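Local coordinates for putative mandelate racemase/muconate lactonizing enzyme (PDB 3DDM), which is of unknown function but belongs to the enolase superfamily, pairing an N-terminal capping domain with a TIM-type beta/alpha barrel, at residues S319-A324 with I360-A365; I147-S152 with A353-G358. The protein carries 1 engineered substitution. One frame throughout, in Å; residues are numbered along the deposited sequence.

Overall arrangement
Interactions 1 and 2 meet where strand 359-361 pairs antiparallel with strand 146-154 of the barrel; their centres lie 11 Å apart. I360 of interaction 1 and I147 of interaction 2 are the joint: I360 O and I147 N are 2.9 Å apart, a probable backbone hydrogen bond. The I147 side chain reaches helix 313-325, with its CD1 3.5 Å from A320 CB. Interaction 2 fastens the chain just before the short strand, interaction 1 just after it. In this superfamily the active site lies at the carboxyl ends of the barrel strands, whereas this cluster gathers near the amino end of strand 146-154.

Interaction 1: residues S319-A324 with I360-A365; sequences SAHLLA and ITLGGA
L362 plugs its side chain against helix 313-325, between the imidazole of H321 and the methyls of A320 and A324. L362 CB already reaches the ring, 3.9 Å from H321 CE1. CG follows anti to the carbonyl carbon (chi1 -54°), which sends the fork at the far end to the helix surface. The two branches then part company. L362 CD1 sits over the middle of one imidazole face, 3.5 Å from the H321 ring centroid and only 12° off the ring normal, a CH-pi contact made from directly above. L362 CD1 also closes on the helix backbone at A320 O, 3.5 Å away, and on A324 CB at 3.9 Å, so one carbon bridges a ring, a carbonyl and an alanine one turn further on. L362 CD2 packs on A320 CB at 3.6 Å. I360 adds a looser touch, its CD1 4.5 Å from A320 CB.

The imidazole under L362 CD1 is held at its nitrogens by residues beyond the contact: ND1 is hydrogen-bonded to the backbone N of W137, and NE2 makes a weak bond to L368 O. Together these would limit turning of the ring and keep its face presented to the leucine. The W137 side chain also packs on A324 and L362. The L362 backbone is hydrogen-bonded to that of D145, continuing the pairing of I360 with I147. The contact combines a CH-pi interaction with apolar packing and joins the segment after strand 359-361 to the outer helix that links barrel strands 304-309 and 334-338, a beta-alpha-beta unit of the enolase-type TIM barrel.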
loop_
_atom_site.group_PDB
_atom_site.type_symbol
_atom_site.label_atom_id
_atom_site.label_comp_id
_atom_site.label_asym_id
_atom_site.label_seq_id
_atom_site.Cartn_x
_atom_site.Cartn_y
_atom_site.Cartn_z
ATOM N N SER A 319 11.734 -9.290 -18.382
ATOM C CA SER A 319 12.594 -10.036 -17.467
ATOM C C SER A 319 13.633 -10.863 -18.209
ATOM O O SER A 319 14.777 -10.984 -17.761
ATOM C CB SER A 319 11.754 -10.951 -16.577
ATOM O OG SER A 319 10.818 -10.184 -15.843
ATOM N N ALA A 320 13.237 -11.436 -19.343
ATOM C CA ALA A 320 14.158 -12.243 -20.133
ATOM C C ALA A 320 15.314 -11.356 -20.606
ATOM O O ALA A 320 16.477 -11.764 -20.602
ATOM C CB ALA A 320 13.435 -12.853 -21.323
ATOM N N HIS A 321 14.994 -10.131 -20.998
ATOM C CA HIS A 321 16.035 -9.232 -21.452
ATOM C C HIS A 321 17.009 -8.866 -20.350
ATOM O O HIS A 321 18.226 -8.844 -20.572
ATOM C CB HIS A 321 15.408 -7.990 -22.054
ATOM C CG HIS A 321 14.909 -8.210 -23.442
ATOM N ND1 HIS A 321 15.730 -8.112 -24.545
ATOM C CD2 HIS A 321 13.703 -8.616 -23.902
ATOM C CE1 HIS A 321 15.048 -8.451 -25.625
ATOM N NE2 HIS A 321 13.817 -8.761 -25.262
ATOM N N LEU A 322 16.488 -8.589 -19.157
ATOM C CA LEU A 322 17.364 -8.239 -18.058
ATOM C C LEU A 322 18.290 -9.407 -17.739
ATOM O O LEU A 322 19.492 -9.217 -17.602
ATOM C CB LEU A 322 16.561 -7.835 -16.819
ATOM C CG LEU A 322 17.444 -7.382 -15.646
ATOM C CD1 LEU A 322 18.542 -6.460 -16.156
ATOM C CD2 LEU A 322 16.611 -6.683 -14.615
ATOM N N LEU A 323 17.739 -10.615 -17.640
ATOM C CA LEU A 323 18.559 -11.791 -17.349
ATOM C C LEU A 323 19.640 -12.014 -18.402
ATOM O O LEU A 323 20.731 -12.494 -18.094
ATOM C CB LEU A 323 17.697 -13.053 -17.253
ATOM C CG LEU A 323 18.504 -14.342 -17.020
ATOM C CD1 LEU A 323 19.350 -14.222 -15.748
ATOM C CD2 LEU A 323 17.557 -15.525 -16.930
ATOM N N ALA A 324 19.337 -11.680 -19.650
ATOM C CA ALA A 324 20.310 -11.856 -20.719
ATOM C C ALA A 324 21.436 -10.839 -20.523
ATOM O O ALA A 324 22.610 -11.142 -20.746
ATOM C CB ALA A 324 19.640 -11.668 -22.088
ATOM N N ILE A 360 15.792 -20.332 -24.195
ATOM C CA ILE A 360 15.190 -19.478 -25.196
ATOM C C ILE A 360 16.210 -18.422 -25.606
ATOM O O ILE A 360 17.192 -18.191 -24.898
ATOM C CB ILE A 360 13.917 -18.777 -24.652
ATOM C CG1 ILE A 360 14.289 -17.806 -23.525
ATOM C CG2 ILE A 360 12.926 -19.820 -24.140
ATOM C CD1 ILE A 360 13.122 -17.003 -22.985
ATOM N N THR A 361 15.992 -17.816 -26.768
ATOM C CA THR A 361 16.860 -16.759 -27.257
ATOM C C THR A 361 15.976 -15.585 -27.648
ATOM O O THR A 361 14.933 -15.749 -28.290
ATOM C CB THR A 361 17.694 -17.213 -28.456
ATOM O OG1 THR A 361 16.835 -17.784 -29.442
ATOM C CG2 THR A 361 18.717 -18.246 -28.027
ATOM N N LEU A 362 16.397 -14.396 -27.238
ATOM C CA LEU A 362 15.650 -13.176 -27.486
ATOM C C LEU A 362 15.733 -12.602 -28.901
ATOM O O LEU A 362 14.860 -11.825 -29.312
ATOM C CB LEU A 362 16.082 -12.121 -26.464
ATOM C CG LEU A 362 15.950 -12.607 -25.017
ATOM C CD1 LEU A 362 16.302 -11.479 -24.071
ATOM C CD2 LEU A 362 14.516 -13.102 -24.760
ATOM N N GLY A 363 16.767 -12.975 -29.650
ATOM C CA GLY A 363 16.906 -12.449 -30.996
ATOM C C GLY A 363 17.345 -10.996 -30.987
ATOM O O GLY A 363 17.658 -10.441 -29.930
ATOM N N GLY A 364 17.354 -10.368 -32.158
ATOM C CA GLY A 364 17.787 -8.986 -32.248
ATOM C C GLY A 364 16.687 -7.956 -32.390
ATOM O O GLY A 364 16.972 -6.760 -32.549
ATOM N N ALA A 365 15.434 -8.405 -32.339
ATOM C CA ALA A 365 14.295 -7.499 -32.455
ATOM C C ALA A 365 14.462 -6.371 -31.437
ATOM O O ALA A 365 14.835 -6.609 -30.280
ATOM C CB ALA A 365 13.001 -8.254 -32.204
#

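Interaction 2: residues I147-S152 with A353-G358; sequences IGVYAS and ATLHEG
A single backbone hydrogen bond, backed by one loose apolar touch, ties V149 on strand 146-154 to G358 and L355 in the loop that leads into strand 359-361. V149 N donates to G358 O over 3.3 Å with an N-H...O angle of 150°, a long and moderately bent bond whose donor stands 23° out of the carbonyl plane. G358 O also lies 3.7 Å from G148 CA and the same distance from V149 CG2, so this one carbonyl is the focus of the meeting. Strand 146-154 is the first strand of the enolase-type TIM barrel, flanked in the sheet by the parallel strands 174-177 and 334-338; strand 359-361 is added to it antiparallel, and the V149-G358 bond falls two residues on from the I147-I360 pair, in the same antiparallel register, although G358 itself is already in the loop. E357 and G358 both have positive phi, and the chain turns there before becoming extended.

Three residues earlier in the loop, L355 CD1 lies 4.2 Å from V149 CG2, the two side chains crossing at a slant. With CG anti to the backbone N (chi1 171°), L355 extends its CD1 to the valine methyl. I360 packs against both V149 and L355, and Y171 also touches V149. T354 OG1 is hydrogen-bonded to A351 O and to T361 N, linking the loop to strand 359-361.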
loop_
_atom_site.group_PDB
_atom_site.type_symbol
_atom_site.label_atom_id
_atom_site.label_comp_id
_atom_site.label_asym_id
_atom_site.label_seq_id
_atom_site.Cartn_x
_atom_site.Cartn_y
_atom_site.Cartn_z
ATOM N N ILE A 147 19.087 -17.572 -22.853
ATOM C CA ILE A 147 18.902 -17.739 -21.420
ATOM C C ILE A 147 18.143 -19.018 -21.066
ATOM O O ILE A 147 17.447 -19.592 -21.896
ATOM C CB ILE A 147 18.147 -16.528 -20.807
ATOM C CG1 ILE A 147 16.705 -16.505 -21.304
ATOM C CG2 ILE A 147 18.844 -15.221 -21.171
ATOM C CD1 ILE A 147 15.920 -15.287 -20.838
ATOM N N GLY A 148 18.290 -19.461 -19.823
ATOM C CA GLY A 148 17.586 -20.647 -19.372
ATOM C C GLY A 148 16.268 -20.267 -18.700
ATOM O O GLY A 148 16.080 -19.111 -18.296
ATOM N N VAL A 149 15.351 -21.224 -18.593
ATOM C CA VAL A 149 14.059 -20.979 -17.958
ATOM C C VAL A 149 13.655 -22.169 -17.095
ATOM O O VAL A 149 14.280 -23.240 -17.156
ATOM C CB VAL A 149 12.931 -20.749 -18.994
ATOM C CG1 VAL A 149 13.307 -19.642 -19.936
ATOM C CG2 VAL A 149 12.651 -22.026 -19.762
ATOM N N TYR A 150 12.623 -21.973 -16.277
ATOM C CA TYR A 150 12.105 -23.044 -15.433
ATOM C C TYR A 150 10.595 -22.901 -15.297
ATOM O O TYR A 150 10.060 -21.796 -15.326
ATOM C CB TYR A 150 12.793 -23.064 -14.046
ATOM C CG TYR A 150 12.466 -21.938 -13.067
ATOM C CD1 TYR A 150 13.237 -20.765 -13.021
ATOM C CD2 TYR A 150 11.397 -22.060 -12.164
ATOM C CE1 TYR A 150 12.952 -19.746 -12.098
ATOM C CE2 TYR A 150 11.103 -21.054 -11.244
ATOM C CZ TYR A 150 11.883 -19.899 -11.213
ATOM O OH TYR A 150 11.589 -18.908 -10.295
ATOM N N ALA A 151 9.905 -24.029 -15.206
ATOM C CA ALA A 151 8.460 -24.025 -15.049
ATOM C C ALA A 151 8.268 -23.592 -13.607
ATOM O O ALA A 151 8.742 -24.255 -12.677
ATOM C CB ALA A 151 7.895 -25.429 -15.277
ATOM N N SER A 152 7.582 -22.475 -13.418
ATOM C CA SER A 152 7.391 -21.938 -12.083
ATOM C C SER A 152 5.975 -22.035 -11.561
ATOM O O SER A 152 5.021 -21.795 -12.289
ATOM C CB SER A 152 7.838 -20.472 -12.061
ATOM O OG SER A 152 7.695 -19.910 -10.776
ATOM N N ALA A 353 8.502 -19.188 -28.212
ATOM C CA ALA A 353 8.417 -20.020 -29.410
ATOM C C ALA A 353 9.797 -20.557 -29.826
ATOM O O ALA A 353 9.902 -21.408 -30.715
ATOM C CB ALA A 353 7.777 -19.236 -30.551
ATOM N N THR A 354 10.849 -20.064 -29.174
ATOM C CA THR A 354 12.200 -20.524 -29.469
ATOM C C THR A 354 12.629 -21.519 -28.403
ATOM O O THR A 354 13.756 -22.013 -28.434
ATOM C CB THR A 354 13.240 -19.372 -29.471
ATOM O OG1 THR A 354 13.540 -18.998 -28.125
ATOM C CG2 THR A 354 12.712 -18.161 -30.214
ATOM N N LEU A 355 11.730 -21.815 -27.465
ATOM C CA LEU A 355 12.041 -22.741 -26.377
ATOM C C LEU A 355 12.532 -24.092 -26.866
ATOM O O LEU A 355 11.758 -24.912 -27.362
ATOM C CB LEU A 355 10.827 -22.945 -25.468
ATOM C CG LEU A 355 10.966 -24.064 -24.425
ATOM C CD1 LEU A 355 12.137 -23.770 -23.497
ATOM C CD2 LEU A 355 9.665 -24.201 -23.645
ATOM N N HIS A 356 13.825 -24.324 -26.713
ATOM C CA HIS A 356 14.420 -25.573 -27.138
ATOM C C HIS A 356 15.486 -25.960 -26.127
ATOM O O HIS A 356 16.398 -25.178 -25.837
ATOM C CB HIS A 356 15.028 -25.412 -28.537
ATOM C CG HIS A 356 15.419 -26.708 -29.179
ATOM N ND1 HIS A 356 14.651 -27.853 -29.077
ATOM C CD2 HIS A 356 16.475 -27.033 -29.965
ATOM C CE1 HIS A 356 15.219 -28.824 -29.772
ATOM N NE2 HIS A 356 16.326 -28.352 -30.321
ATOM N N GLU A 357 15.348 -27.165 -25.577
ATOM C CA GLU A 357 16.290 -27.672 -24.591
ATOM C C GLU A 357 16.320 -26.733 -23.388
ATOM O O GLU A 357 17.362 -26.219 -22.996
ATOM C CB GLU A 357 17.681 -27.801 -25.232
ATOM C CG GLU A 357 18.791 -28.253 -24.292
ATOM C CD GLU A 357 19.728 -27.114 -23.911
ATOM O OE1 GLU A 357 20.588 -27.319 -23.020
ATOM O OE2 GLU A 357 19.600 -26.018 -24.509
ATOM N N GLY A 358 15.148 -26.502 -22.816
ATOM C CA GLY A 358 15.047 -25.633 -21.661
ATOM C C GLY A 358 15.628 -24.236 -21.802
ATOM O O GLY A 358 15.855 -23.567 -20.789
#